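Local coordinates for protein Non-ribosomal peptide synthetase (Methanobrevibacter ruminantium, PDB 6VTJ) that probably reduces and releases a peptide thioester carried on the 4'-phosphopantetheine arm of its own thiolation domain, in the manner of terminal reductase domains of non-ribosomal peptide synthetases, at residues G127-T132 / T213-A218; T132-F137 / I154-R159; S217-K222 / R232-G237; D228-V233 / V293-L298; V254-I259 / I316-L321. All coordinates share one frame; numbering follows the deposited sequence.

Contact 1 of 5, residues G127-T132 / T213-A218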
# COMPACT_ATOMS: atom_id res chain seq x y z
N GLY A 127 10.30 -10.20 22.19
CA GLY A 127 9.46 -11.11 22.93
C GLY A 127 8.57 -11.94 22.01
O GLY A 127 8.91 -12.23 20.86
N ASN A 128 7.41 -12.34 22.53
CA ASN A 128 6.43 -13.05 21.73
C ASN A 128 5.56 -12.06 20.96
O ASN A 128 5.14 -11.04 21.51
CB ASN A 128 5.55 -13.93 22.61
CG ASN A 128 6.35 -14.91 23.43
OD1 ASN A 128 7.39 -15.42 22.99
ND2 ASN A 128 5.89 -15.16 24.64
N VAL A 129 5.26 -12.38 19.71
CA VAL A 129 4.62 -11.44 18.80
C VAL A 129 3.21 -11.91 18.48
O VAL A 129 2.99 -13.09 18.24
CB VAL A 129 5.46 -11.28 17.52
CG1 VAL A 129 4.62 -10.66 16.37
CG2 VAL A 129 6.71 -10.46 17.83
N LEU A 130 2.27 -10.97 18.48
CA LEU A 130 0.98 -11.14 17.83
C LEU A 130 1.09 -10.49 16.45
O LEU A 130 1.19 -9.26 16.35
CB LEU A 130 -0.14 -10.52 18.65
CG LEU A 130 -1.46 -10.46 17.88
CD1 LEU A 130 -1.91 -11.87 17.61
CD2 LEU A 130 -2.52 -9.68 18.63
N LEU A 131 1.08 -11.29 15.40
CA LEU A 131 1.14 -10.81 14.03
C LEU A 131 -0.24 -10.88 13.38
O LEU A 131 -0.87 -11.95 13.32
CB LEU A 131 2.14 -11.65 13.22
CG LEU A 131 2.20 -11.41 11.71
CD1 LEU A 131 2.62 -9.97 11.39
CD2 LEU A 131 3.16 -12.41 11.06
N THR A 132 -0.69 -9.74 12.87
CA THR A 132 -1.87 -9.69 12.02
C THR A 132 -1.42 -9.63 10.57
O THR A 132 -0.35 -9.11 10.26
CB THR A 132 -2.78 -8.49 12.31
OG1 THR A 132 -2.19 -7.28 11.79
CG2 THR A 132 -3.08 -8.34 13.78
N THR A 213 4.55 -7.98 21.81
CA THR A 213 4.53 -7.03 20.71
C THR A 213 3.44 -7.40 19.72
O THR A 213 3.40 -8.54 19.27
CB THR A 213 5.87 -7.00 19.97
OG1 THR A 213 6.96 -6.83 20.88
CG2 THR A 213 5.85 -5.87 18.94
N VAL A 214 2.59 -6.44 19.37
CA VAL A 214 1.68 -6.59 18.24
C VAL A 214 2.35 -5.98 17.01
O VAL A 214 2.86 -4.87 17.08
CB VAL A 214 0.33 -5.92 18.51
CG1 VAL A 214 -0.57 -6.10 17.30
CG2 VAL A 214 -0.33 -6.51 19.76
N ILE A 215 2.41 -6.73 15.92
CA ILE A 215 2.81 -6.21 14.62
C ILE A 215 1.60 -6.27 13.70
O ILE A 215 1.13 -7.37 13.34
CB ILE A 215 4.02 -6.97 14.05
CG1 ILE A 215 5.16 -6.98 15.08
CG2 ILE A 215 4.46 -6.30 12.76
CD1 ILE A 215 6.50 -7.44 14.55
N ASN A 216 1.09 -5.09 13.34
CA ASN A 216 -0.14 -4.97 12.56
C ASN A 216 0.22 -4.68 11.11
O ASN A 216 0.43 -3.53 10.71
CB ASN A 216 -1.06 -3.89 13.12
CG ASN A 216 -2.43 -3.97 12.50
OD1 ASN A 216 -3.13 -4.97 12.67
ND2 ASN A 216 -2.80 -2.97 11.71
N SER A 217 0.33 -5.76 10.33
CA SER A 217 0.53 -5.65 8.90
C SER A 217 -0.72 -5.96 8.11
O SER A 217 -0.72 -5.82 6.89
CB SER A 217 1.68 -6.55 8.44
OG SER A 217 1.24 -7.90 8.33
N ALA A 218 -1.81 -6.38 8.77
CA ALA A 218 -3.07 -6.54 8.06
C ALA A 218 -3.51 -5.18 7.56
O ALA A 218 -3.52 -4.20 8.31
CB ALA A 218 -4.16 -7.12 8.96

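Contact 2 of 5, residues T132-F137 / I154-R159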
# COMPACT_ATOMS: atom_id res chain seq x y z
N THR A 132 -0.69 -9.74 12.87
CA THR A 132 -1.87 -9.69 12.02
C THR A 132 -1.42 -9.63 10.57
O THR A 132 -0.35 -9.11 10.26
CB THR A 132 -2.78 -8.49 12.31
OG1 THR A 132 -2.19 -7.28 11.79
CG2 THR A 132 -3.08 -8.34 13.78
N GLY A 133 -2.26 -10.17 9.69
CA GLY A 133 -1.97 -10.16 8.27
C GLY A 133 -0.94 -11.18 7.84
O GLY A 133 -0.24 -10.95 6.84
N ALA A 134 -0.83 -12.30 8.55
CA ALA A 134 0.23 -13.26 8.26
C ALA A 134 0.10 -13.90 6.88
O ALA A 134 1.06 -14.50 6.40
CB ALA A 134 0.26 -14.35 9.33
N THR A 135 -1.06 -13.79 6.23
CA THR A 135 -1.27 -14.41 4.92
C THR A 135 -1.03 -13.46 3.76
O THR A 135 -1.09 -13.90 2.61
CB THR A 135 -2.69 -14.96 4.80
OG1 THR A 135 -3.64 -13.90 5.00
CG2 THR A 135 -2.91 -16.02 5.83
N GLY A 136 -0.79 -12.17 4.03
CA GLY A 136 -0.47 -11.25 2.96
C GLY A 136 1.00 -11.33 2.65
O GLY A 136 1.78 -11.99 3.34
N PHE A 137 1.40 -10.60 1.59
CA PHE A 137 2.78 -10.63 1.10
C PHE A 137 3.76 -10.22 2.19
O PHE A 137 4.77 -10.90 2.43
CB PHE A 137 2.91 -9.71 -0.11
CG PHE A 137 4.24 -9.78 -0.81
CD1 PHE A 137 4.84 -11.00 -1.07
CD2 PHE A 137 4.86 -8.62 -1.26
CE1 PHE A 137 6.08 -11.05 -1.75
CE2 PHE A 137 6.09 -8.66 -1.93
CZ PHE A 137 6.69 -9.88 -2.18
N ILE A 154 5.26 -16.77 18.04
CA ILE A 154 4.52 -15.84 17.19
C ILE A 154 3.10 -16.37 16.99
O ILE A 154 2.89 -17.46 16.45
CB ILE A 154 5.23 -15.62 15.85
CG1 ILE A 154 4.47 -14.58 15.01
CG2 ILE A 154 5.38 -16.91 15.05
CD1 ILE A 154 5.31 -13.99 13.91
N TYR A 155 2.12 -15.59 17.45
CA TYR A 155 0.71 -15.85 17.24
C TYR A 155 0.26 -15.15 15.97
O TYR A 155 0.45 -13.94 15.83
CB TYR A 155 -0.11 -15.30 18.41
CG TYR A 155 0.18 -15.94 19.76
CD1 TYR A 155 1.34 -15.65 20.46
CD2 TYR A 155 -0.75 -16.81 20.34
CE1 TYR A 155 1.60 -16.24 21.70
CE2 TYR A 155 -0.50 -17.40 21.58
CZ TYR A 155 0.67 -17.10 22.25
OH TYR A 155 0.91 -17.68 23.48
N CYS A 156 -0.37 -15.89 15.06
CA CYS A 156 -0.79 -15.33 13.78
C CYS A 156 -2.30 -15.35 13.72
O CYS A 156 -2.90 -16.43 13.70
CB CYS A 156 -0.20 -16.12 12.61
SG CYS A 156 1.59 -16.28 12.67
N MET A 157 -2.92 -14.18 13.67
CA MET A 157 -4.37 -14.10 13.63
C MET A 157 -4.86 -14.06 12.18
O MET A 157 -4.48 -13.16 11.42
CB MET A 157 -4.87 -12.87 14.38
CG MET A 157 -6.36 -12.96 14.70
SD MET A 157 -7.08 -11.39 15.21
CE MET A 157 -6.26 -11.13 16.77
N LEU A 158 -5.72 -14.98 11.82
CA LEU A 158 -6.26 -15.05 10.51
C LEU A 158 -7.61 -15.76 10.42
O LEU A 158 -7.99 -16.47 11.29
CB LEU A 158 -5.28 -15.73 9.61
CG LEU A 158 -4.87 -17.16 9.88
CD1 LEU A 158 -5.86 -18.16 9.39
CD2 LEU A 158 -3.50 -17.52 9.42
N ARG A 159 -8.32 -15.53 9.33
CA ARG A 159 -9.58 -16.21 9.06
C ARG A 159 -9.31 -17.57 8.42
O ARG A 159 -8.33 -17.75 7.70
CB ARG A 159 -10.45 -15.36 8.12
CG ARG A 159 -10.88 -13.99 8.66
CD ARG A 159 -11.77 -13.21 7.67
NE ARG A 159 -11.00 -12.37 6.74
CZ ARG A 159 -10.79 -11.07 6.91
O HOH W 1 -4.83 -10.67 10.50
O HOH W 2 -1.86 -12.86 11.13

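Contact 3 of 5, residues S217-K222 / R232-G237. With PNS (4'-phosphopantetheine), chain B.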
# COMPACT_ATOMS: atom_id res chain seq x y z
N SER A 217 0.33 -5.76 10.33
CA SER A 217 0.53 -5.65 8.90
C SER A 217 -0.72 -5.96 8.11
O SER A 217 -0.72 -5.82 6.89
CB SER A 217 1.68 -6.55 8.44
OG SER A 217 1.24 -7.90 8.33
N ALA A 218 -1.81 -6.38 8.77
CA ALA A 218 -3.07 -6.54 8.06
C ALA A 218 -3.51 -5.18 7.56
O ALA A 218 -3.52 -4.20 8.31
CB ALA A 218 -4.16 -7.12 8.96
N ALA A 219 -3.90 -5.13 6.28
CA ALA A 219 -4.31 -3.93 5.58
C ALA A 219 -5.01 -4.33 4.29
O ALA A 219 -4.68 -5.35 3.68
CB ALA A 219 -3.13 -3.03 5.23
N LEU A 220 -5.95 -3.49 3.85
CA LEU A 220 -6.50 -3.56 2.50
C LEU A 220 -5.79 -2.48 1.69
O LEU A 220 -5.99 -1.29 1.94
CB LEU A 220 -8.02 -3.39 2.54
CG LEU A 220 -8.77 -2.87 1.32
CD1 LEU A 220 -8.51 -3.82 0.18
CD2 LEU A 220 -10.24 -2.88 1.61
N VAL A 221 -4.93 -2.89 0.75
CA VAL A 221 -4.05 -1.94 0.06
C VAL A 221 -4.56 -1.61 -1.34
O VAL A 221 -3.78 -1.41 -2.27
CB VAL A 221 -2.58 -2.44 0.03
CG1 VAL A 221 -2.12 -2.80 1.43
CG2 VAL A 221 -2.38 -3.64 -0.89
N LYS A 222 -5.88 -1.50 -1.50
CA LYS A 222 -6.43 -0.97 -2.75
C LYS A 222 -6.38 0.56 -2.75
O LYS A 222 -6.81 1.20 -1.79
CB LYS A 222 -7.86 -1.46 -2.94
CG LYS A 222 -7.92 -2.95 -3.27
CD LYS A 222 -9.32 -3.46 -3.56
CE LYS A 222 -9.21 -4.80 -4.28
NZ LYS A 222 -10.53 -5.44 -4.48
N ARG A 232 -12.71 0.05 7.56
CA ARG A 232 -12.93 -0.93 8.62
C ARG A 232 -11.65 -1.72 8.89
O ARG A 232 -11.30 -1.96 10.05
CB ARG A 232 -14.06 -1.91 8.25
CG ARG A 232 -15.45 -1.31 8.21
CD ARG A 232 -16.11 -1.40 9.55
NE ARG A 232 -16.42 -2.78 9.92
CZ ARG A 232 -16.00 -3.36 11.04
NH1 ARG A 232 -15.23 -2.69 11.90
NH2 ARG A 232 -16.34 -4.63 11.29
N VAL A 233 -10.97 -2.16 7.83
CA VAL A 233 -9.75 -2.93 8.02
C VAL A 233 -8.61 -2.03 8.47
O VAL A 233 -7.90 -2.33 9.43
CB VAL A 233 -9.37 -3.69 6.73
CG1 VAL A 233 -8.03 -4.41 6.91
CG2 VAL A 233 -10.46 -4.68 6.35
N ASN A 234 -8.42 -0.90 7.78
CA ASN A 234 -7.23 -0.09 7.98
C ASN A 234 -7.33 0.86 9.17
O ASN A 234 -6.29 1.30 9.67
CB ASN A 234 -6.95 0.70 6.71
CG ASN A 234 -6.53 -0.19 5.58
OD1 ASN A 234 -6.52 -1.42 5.71
ND2 ASN A 234 -6.19 0.41 4.43
N VAL A 235 -8.54 1.19 9.63
CA VAL A 235 -8.65 2.10 10.76
C VAL A 235 -9.25 1.39 11.97
O VAL A 235 -8.63 1.34 13.04
CB VAL A 235 -9.47 3.36 10.42
CG1 VAL A 235 -9.49 4.28 11.62
CG2 VAL A 235 -8.88 4.08 9.23
N ASP A 236 -10.47 0.86 11.82
CA ASP A 236 -11.12 0.19 12.94
C ASP A 236 -10.29 -0.98 13.45
O ASP A 236 -10.26 -1.26 14.65
CB ASP A 236 -12.52 -0.30 12.55
CG ASP A 236 -13.50 0.85 12.20
OD1 ASP A 236 -13.25 2.03 12.55
OD2 ASP A 236 -14.53 0.57 11.55
N GLY A 237 -9.63 -1.71 12.54
CA GLY A 237 -8.78 -2.81 12.97
C GLY A 237 -7.59 -2.35 13.78
O GLY A 237 -7.18 -3.00 14.75
O23 PNS B . -11.24 -3.72 -6.70
P24 PNS B . -10.50 -3.84 -7.96
O26 PNS B . -10.08 -5.16 -8.34
O27 PNS B . -9.17 -3.12 -7.68
C28 PNS B . -8.32 -2.71 -8.71
C29 PNS B . -7.25 -1.74 -8.23
C30 PNS B . -6.34 -1.44 -9.39
C31 PNS B . -7.91 -0.44 -7.80
C32 PNS B . -6.43 -2.40 -7.10
O33 PNS B . -6.09 -3.69 -7.50
C34 PNS B . -5.21 -1.60 -6.70
O35 PNS B . -5.37 -0.53 -6.20
N36 PNS B . -4.00 -2.12 -6.91
C37 PNS B . -2.76 -1.52 -6.54
C38 PNS B . -2.31 -1.86 -5.14
C39 PNS B . -0.88 -1.47 -4.90
O40 PNS B . -0.05 -1.62 -5.72
N41 PNS B . -0.64 -0.98 -3.72
O HOH W 3 -4.92 -2.31 9.59

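Contact 4 of 5, residues D228-V233 / V293-L298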
# COMPACT_ATOMS: atom_id res chain seq x y z
N ASP A 228 -16.61 1.66 1.96
CA ASP A 228 -15.83 2.08 3.12
C ASP A 228 -15.26 0.92 3.92
O ASP A 228 -14.85 1.10 5.07
CB ASP A 228 -16.67 3.00 4.01
CG ASP A 228 -16.77 4.40 3.44
OD1 ASP A 228 -16.23 4.60 2.33
OD2 ASP A 228 -17.36 5.29 4.10
N TYR A 229 -15.22 -0.28 3.34
CA TYR A 229 -14.63 -1.40 4.06
C TYR A 229 -13.14 -1.16 4.32
O TYR A 229 -12.60 -1.61 5.35
CB TYR A 229 -14.85 -2.69 3.27
CG TYR A 229 -14.36 -3.94 3.96
CD1 TYR A 229 -14.95 -4.39 5.13
CD2 TYR A 229 -13.30 -4.68 3.43
CE1 TYR A 229 -14.50 -5.54 5.77
CE2 TYR A 229 -12.84 -5.84 4.06
CZ TYR A 229 -13.44 -6.26 5.23
OH TYR A 229 -12.98 -7.42 5.85
N ILE A 230 -12.48 -0.42 3.42
CA ILE A 230 -11.07 -0.10 3.58
C ILE A 230 -10.83 0.58 4.92
O ILE A 230 -9.81 0.35 5.57
CB ILE A 230 -10.56 0.75 2.40
CG1 ILE A 230 -9.06 1.04 2.57
CG2 ILE A 230 -11.36 2.04 2.28
CD1 ILE A 230 -8.34 1.50 1.29
N PHE A 231 -11.78 1.42 5.35
CA PHE A 231 -11.66 2.07 6.65
C PHE A 231 -11.92 1.09 7.79
O PHE A 231 -11.41 1.30 8.91
CB PHE A 231 -12.62 3.26 6.74
CG PHE A 231 -12.27 4.40 5.82
CD1 PHE A 231 -11.20 5.24 6.10
CD2 PHE A 231 -13.05 4.66 4.71
CE1 PHE A 231 -10.89 6.30 5.24
CE2 PHE A 231 -12.75 5.71 3.86
CZ PHE A 231 -11.67 6.53 4.13
N ARG A 232 -12.71 0.05 7.56
CA ARG A 232 -12.93 -0.93 8.62
C ARG A 232 -11.65 -1.72 8.89
O ARG A 232 -11.30 -1.96 10.05
CB ARG A 232 -14.06 -1.91 8.25
CG ARG A 232 -15.45 -1.31 8.21
CD ARG A 232 -16.11 -1.40 9.55
NE ARG A 232 -16.42 -2.78 9.92
CZ ARG A 232 -16.00 -3.36 11.04
NH1 ARG A 232 -15.23 -2.69 11.90
NH2 ARG A 232 -16.34 -4.63 11.29
N VAL A 233 -10.97 -2.16 7.83
CA VAL A 233 -9.75 -2.93 8.02
C VAL A 233 -8.61 -2.03 8.47
O VAL A 233 -7.90 -2.33 9.43
CB VAL A 233 -9.37 -3.69 6.73
CG1 VAL A 233 -8.03 -4.41 6.91
CG2 VAL A 233 -10.46 -4.68 6.35
N VAL A 293 -4.52 6.28 1.38
CA VAL A 293 -3.64 7.18 2.12
C VAL A 293 -4.35 7.76 3.33
O VAL A 293 -3.77 7.87 4.42
CB VAL A 293 -3.12 8.29 1.19
CG1 VAL A 293 -2.15 9.21 1.97
CG2 VAL A 293 -2.46 7.69 -0.04
N CYS A 294 -5.63 8.10 3.17
CA CYS A 294 -6.38 8.69 4.27
C CYS A 294 -6.56 7.70 5.42
O CYS A 294 -6.36 8.05 6.59
CB CYS A 294 -7.74 9.19 3.78
SG CYS A 294 -8.79 9.82 5.10
N SER A 295 -6.98 6.47 5.11
CA SER A 295 -7.14 5.46 6.16
C SER A 295 -5.82 5.19 6.88
O SER A 295 -5.79 5.03 8.11
CB SER A 295 -7.73 4.16 5.59
OG SER A 295 -6.86 3.50 4.67
N LYS A 296 -4.71 5.11 6.14
CA LYS A 296 -3.44 4.87 6.83
C LYS A 296 -3.06 6.05 7.72
O LYS A 296 -2.54 5.87 8.83
CB LYS A 296 -2.34 4.58 5.81
CG LYS A 296 -2.55 3.31 4.99
CD LYS A 296 -2.65 2.07 5.85
CE LYS A 296 -1.33 1.70 6.49
NZ LYS A 296 -1.40 0.34 7.06
N PHE A 297 -3.33 7.28 7.25
CA PHE A 297 -3.06 8.45 8.07
C PHE A 297 -3.87 8.43 9.36
O PHE A 297 -3.35 8.74 10.44
CB PHE A 297 -3.36 9.73 7.27
CG PHE A 297 -3.38 10.97 8.11
CD1 PHE A 297 -4.57 11.41 8.71
CD2 PHE A 297 -2.22 11.71 8.30
CE1 PHE A 297 -4.60 12.55 9.51
CE2 PHE A 297 -2.24 12.87 9.09
CZ PHE A 297 -3.44 13.29 9.69
N LEU A 298 -5.16 8.09 9.26
CA LEU A 298 -6.01 8.04 10.45
C LEU A 298 -5.52 6.96 11.40
O LEU A 298 -5.55 7.13 12.63
CB LEU A 298 -7.47 7.79 10.04
CG LEU A 298 -8.16 8.93 9.27
CD1 LEU A 298 -9.56 8.52 8.78
CD2 LEU A 298 -8.23 10.20 10.12

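Contact 5 of 5, residues V254-I259 / I316-L321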
# COMPACT_ATOMS: atom_id res chain seq x y z
N VAL A 254 3.16 -2.14 17.10
CA VAL A 254 3.90 -1.74 15.91
C VAL A 254 2.94 -1.74 14.73
O VAL A 254 2.46 -2.80 14.32
CB VAL A 254 5.08 -2.67 15.66
CG1 VAL A 254 5.81 -2.23 14.40
CG2 VAL A 254 6.01 -2.66 16.88
N GLN A 255 2.68 -0.57 14.18
CA GLN A 255 1.82 -0.40 13.03
C GLN A 255 2.68 -0.34 11.78
O GLN A 255 3.64 0.43 11.73
CB GLN A 255 0.99 0.89 13.19
CG GLN A 255 0.35 1.43 11.89
CD GLN A 255 -0.80 0.58 11.39
OE1 GLN A 255 -0.98 -0.57 11.82
NE2 GLN A 255 -1.61 1.14 10.49
N ILE A 256 2.37 -1.16 10.78
CA ILE A 256 2.99 -1.01 9.48
C ILE A 256 2.19 0.02 8.71
O ILE A 256 0.98 -0.12 8.56
CB ILE A 256 3.06 -2.34 8.71
CG1 ILE A 256 3.67 -3.44 9.60
CG2 ILE A 256 3.79 -2.13 7.38
CD1 ILE A 256 5.05 -3.07 10.24
N SER A 257 2.86 1.07 8.24
CA SER A 257 2.18 2.17 7.58
C SER A 257 2.75 2.35 6.17
O SER A 257 3.41 1.46 5.64
CB SER A 257 2.32 3.45 8.40
OG SER A 257 1.40 4.46 7.98
N THR A 258 2.48 3.49 5.55
CA THR A 258 2.96 3.76 4.21
C THR A 258 3.65 5.11 4.19
O THR A 258 3.23 6.05 4.87
CB THR A 258 1.80 3.73 3.16
OG1 THR A 258 2.30 4.18 1.89
CG2 THR A 258 0.64 4.64 3.56
N ILE A 259 4.74 5.19 3.42
CA ILE A 259 5.40 6.46 3.19
C ILE A 259 4.47 7.44 2.48
O ILE A 259 4.70 8.66 2.53
CB ILE A 259 6.69 6.24 2.36
CG1 ILE A 259 7.66 7.41 2.53
CG2 ILE A 259 6.36 5.99 0.87
CD1 ILE A 259 8.08 7.64 3.98
N ILE A 316 6.04 2.16 11.33
CA ILE A 316 7.06 1.83 10.36
C ILE A 316 6.44 2.07 8.99
O ILE A 316 5.67 1.24 8.49
CB ILE A 316 7.54 0.37 10.52
CG1 ILE A 316 8.22 0.18 11.89
CG2 ILE A 316 8.48 -0.03 9.38
CD1 ILE A 316 8.78 -1.25 12.08
N ARG A 317 6.75 3.21 8.37
CA ARG A 317 6.27 3.50 7.01
C ARG A 317 7.09 2.72 5.98
O ARG A 317 8.32 2.89 5.90
CB ARG A 317 6.34 4.99 6.73
CG ARG A 317 5.44 5.81 7.64
CD ARG A 317 5.72 7.29 7.52
NE ARG A 317 4.78 8.05 8.33
CZ ARG A 317 5.02 9.26 8.81
NH1 ARG A 317 6.19 9.86 8.55
NH2 ARG A 317 4.08 9.88 9.53
N VAL A 318 6.44 1.90 5.18
CA VAL A 318 7.12 1.15 4.13
C VAL A 318 6.77 1.75 2.77
O VAL A 318 5.87 2.58 2.64
CB VAL A 318 6.83 -0.37 4.19
CG1 VAL A 318 7.34 -0.95 5.53
CG2 VAL A 318 5.35 -0.68 3.96
N GLY A 319 7.52 1.33 1.75
CA GLY A 319 7.39 1.96 0.46
C GLY A 319 6.86 1.03 -0.62
O GLY A 319 5.73 0.55 -0.53
N ASN A 320 7.69 0.78 -1.63
CA ASN A 320 7.33 -0.02 -2.80
C ASN A 320 7.75 -1.47 -2.55
O ASN A 320 8.89 -1.86 -2.81
CB ASN A 320 8.00 0.57 -4.04
CG ASN A 320 7.68 -0.19 -5.33
OD1 ASN A 320 6.60 -0.75 -5.51
ND2 ASN A 320 8.63 -0.18 -6.25
N LEU A 321 6.80 -2.28 -2.05
CA LEU A 321 7.08 -3.64 -1.59
C LEU A 321 7.28 -4.57 -2.78
O LEU A 321 6.31 -4.92 -3.47
CB LEU A 321 5.94 -4.14 -0.70
CG LEU A 321 5.69 -3.35 0.58
CD1 LEU A 321 4.64 -4.03 1.41
CD2 LEU A 321 6.98 -3.17 1.38
O HOH W 4 3.69 1.80 0.63

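Contact 1 of 5, residues G127-T132 / T213-A218
Leu130 is held from both of its backbone atoms: Leu130 N donates to Thr213 O at 2.8 Å, and Leu130 O receives Ile215 N at the same 2.8 Å. The ladder opens with Thr213 N on Asn128 O and ends with Thr132 N on Ile215 O; strands 129-132 and 213-216 run parallel, 14° apart. Among the polar side chains, Thr132 does most of the work. Its OG1 lies between the backbone N and the carbonyl carbon (chi1 74°), a setting that lets it donate a hydrogen bond to Asn216 OD1 at 2.6 Å while accepting Ala218 N at 3.2 Å. The hydroxyl comes to Asn216 from above the plane of the amide carbonyl, and the other end of that amide, ND2, is taken by Gln255. Ser217 OG returns to the first strand, donating to Thr132 O at 2.8 Å within the carbonyl plane. The apolar contacts fall on two faces. Val129 CG1 meets Ile215 CG1 at 3.9 Å on the face covered by helix 137-149. On the other face Leu130 and Val214 lie side by side, CD2 against CG2 at 4.0 Å, beneath Phe244 of helix 229-246. These are the first and fourth strands of a Rossmann fold, neighbours at the centre of the sheet where the chain order switches direction.

Contact 2 of 5, residues T132-F137 / I154-R159
The glycine-rich turn of the Rossmann fold leaves the first strand here, and its residues Gly133 and Ala134 reach Met157 of the second strand through water. Met157 O is the common acceptor. One water takes Gly133 N at 2.7 Å and donates to Met157 O at 2.7 Å; a second takes Ala134 N at 2.8 Å and donates to that same oxygen. Each of two successive amides of the turn thus donates to its own water, and both waters donate to one carbonyl, across a gap too wide for direct bonding. The turn itself is a type I beta turn closed by Gly136 N on Gly133 O at 3.1 Å. Thr132 to Phe137 read as the start of the Thr-Gly-X-X-Gly-X-X-Gly pattern, which in related reductases wraps the pyrophosphate of NADPH; no dinucleotide is bound in this model. Below the waters the contact is apolar. Ala134 CB rests on Cys156 CB at 3.8 Å, with Cys156 SG just beyond, swung to the side of its own backbone N (chi1 -54°) and backed by Leu143 of helix 137-149. Thr135 presents its methyl, and CG2 meets Leu158 CD2 at 3.9 Å with the two side chains crossing at about a right angle. Leu170 of helix 166-177 packs against both Ala134 and Leu158.

Contact 3 of 5, residues S217-K222 / R232-G237
A side-chain amide that pairs with both backbone atoms of a single residue is the striking feature: Asn234 grips Leu220 by its N and its O at once. Leu220 N donates to Asn234 OD1 at 2.8 Å, nearly straight at 167° and on a lone pair in the amide plane. In return Asn234 ND2 reaches Leu220 O at 3.0 Å, an acceptor close to the plane of the amide although the donor is tilted from the plane of the Leu220 carbonyl. ND2 also bonds Ser295 OG of helix 291-308, and the three hydrogen bonds on OD1 and ND2 restrain the rotation of the amide. A leucine in its place would probably leave Leu220 N and Leu220 O without their mates and the loop free to shift. Beside the pair, Val233 CG1 packs over the peptide, 3.8 Å from Leu220 N. The helix makes a wider pi-type turn here, and Val233 O receives a water at 3.0 Å that also donates to Ala218 O at 2.7 Å. Further along the loop comes the 4'-phosphopantetheine pocket. Lys222, its chain extended beyond CG, puts NZ 2.9 Å from phosphate oxygen O23, whereas N41 of the arm makes only a weak bond to Val221 O. The charge of Lys222 is likely to steady the phosphate, while Asn234 holds the preceding loop to the helix by neutral bonds.

Contact 4 of 5, residues D228-V233 / V293-L298
The ring of Phe231 comes against Ser295 obliquely, and this is the tight part of the contact: Phe231 CD1 lies 3.7 Å from Ser295 CB. With CG turned to the side of its own backbone N (chi1 -68°), the ring reaches across to helix 291-308. Cys294 SG meets it at the edge, 4.1 Å from Phe231 CE1 and close to the ring plane, a sulfur-aromatic contact. Ile230 closes the inner side, its CG1 3.9 Å from Ser295 OG, a hydroxyl whose own hydrogen bond runs to Tyr292 O. Leu298 CD1 makes a looser but still buried touch, 4.4 Å from Phe231 CE1. On the solvent side, Asp228 and Tyr229 at the helix start are exposed; Asp228 OD1 has a long, weak ion pair with Lys291 NZ. Cutting the ring back to an alanine here would probably open a gap beside Ser295 and leave Cys294 SG without its aromatic neighbour. The short helical segments pass 9.4 Å apart at -27°. Helices 229-246 and 291-308 follow the fourth and fifth strands of the Rossmann sheet, and the second carries Tyr292 and Lys296 in the Tyr-X-X-X-Lys spacing of short-chain dehydrogenases/reductases.

Contact 5 of 5, residues V254-I259 / I316-L321
Ile256 and Val318 point to one face of the sheet and cross obliquely, Ile256 CG2 on Val318 CG2 at 4.0 Å. Strands 254-258 and 316-318 are the fifth and sixth of the Rossmann fold, parallel but twisted 39° against each other. On that same face Ile316 CD1 reaches back to Val254 CG1 at 3.9 Å, and helix 366-376 covers the row with Ile373, Leu376 and Val369. The other face belongs to Ser257 and Arg317. Arg317 runs extended from CG to NE, its CG 3.6 Å from Thr258 O and its stem alongside Ser257 CB, while the Ile259 side chain crosses it at about a right angle, CD1 near Arg317 CB. The guanidinium ends in a salt bridge with Glu300, whose carboxylate also bonds Ser257 OG, so one acid ties both strands to helix 291-308. The backbone bonds differ in approach: Ile316 N meets Gln255 O almost head-on, yet Val318 N approaches Ser257 O at 3.1 Å from well above the carbonyl plane. Beyond the last rung, Ile259 N on Val318 O, Thr258 OG1, accepting from Ser260 N, donates to a water at 3.0 Å that donates to Val318 O and, at 2.7 Å, to Gly319 O.

From the N terminus, the first strand enters at 127-132 and contact 1 closes an 80-residue loop by pairing it with 213-218. Contact 2 nests inside that loop: from the shared Thr132 the chain rounds helix 137-149 and returns along the second strand. Contact 3 begins where contact 1 ends and closes a short loop onto helix 229-246. Contact 4 starts on that helix, sharing Arg232 and Val233 with contact 3, and reaches helix 291-308. Contact 5 crosses contact 4: strand 252-258 lies between the two helices and its partner strand comes after the second. Contacts 1, 2 and 5 tie one sheet together; contacts 3 and 4 join a pocket loop and two helices on one face of that sheet.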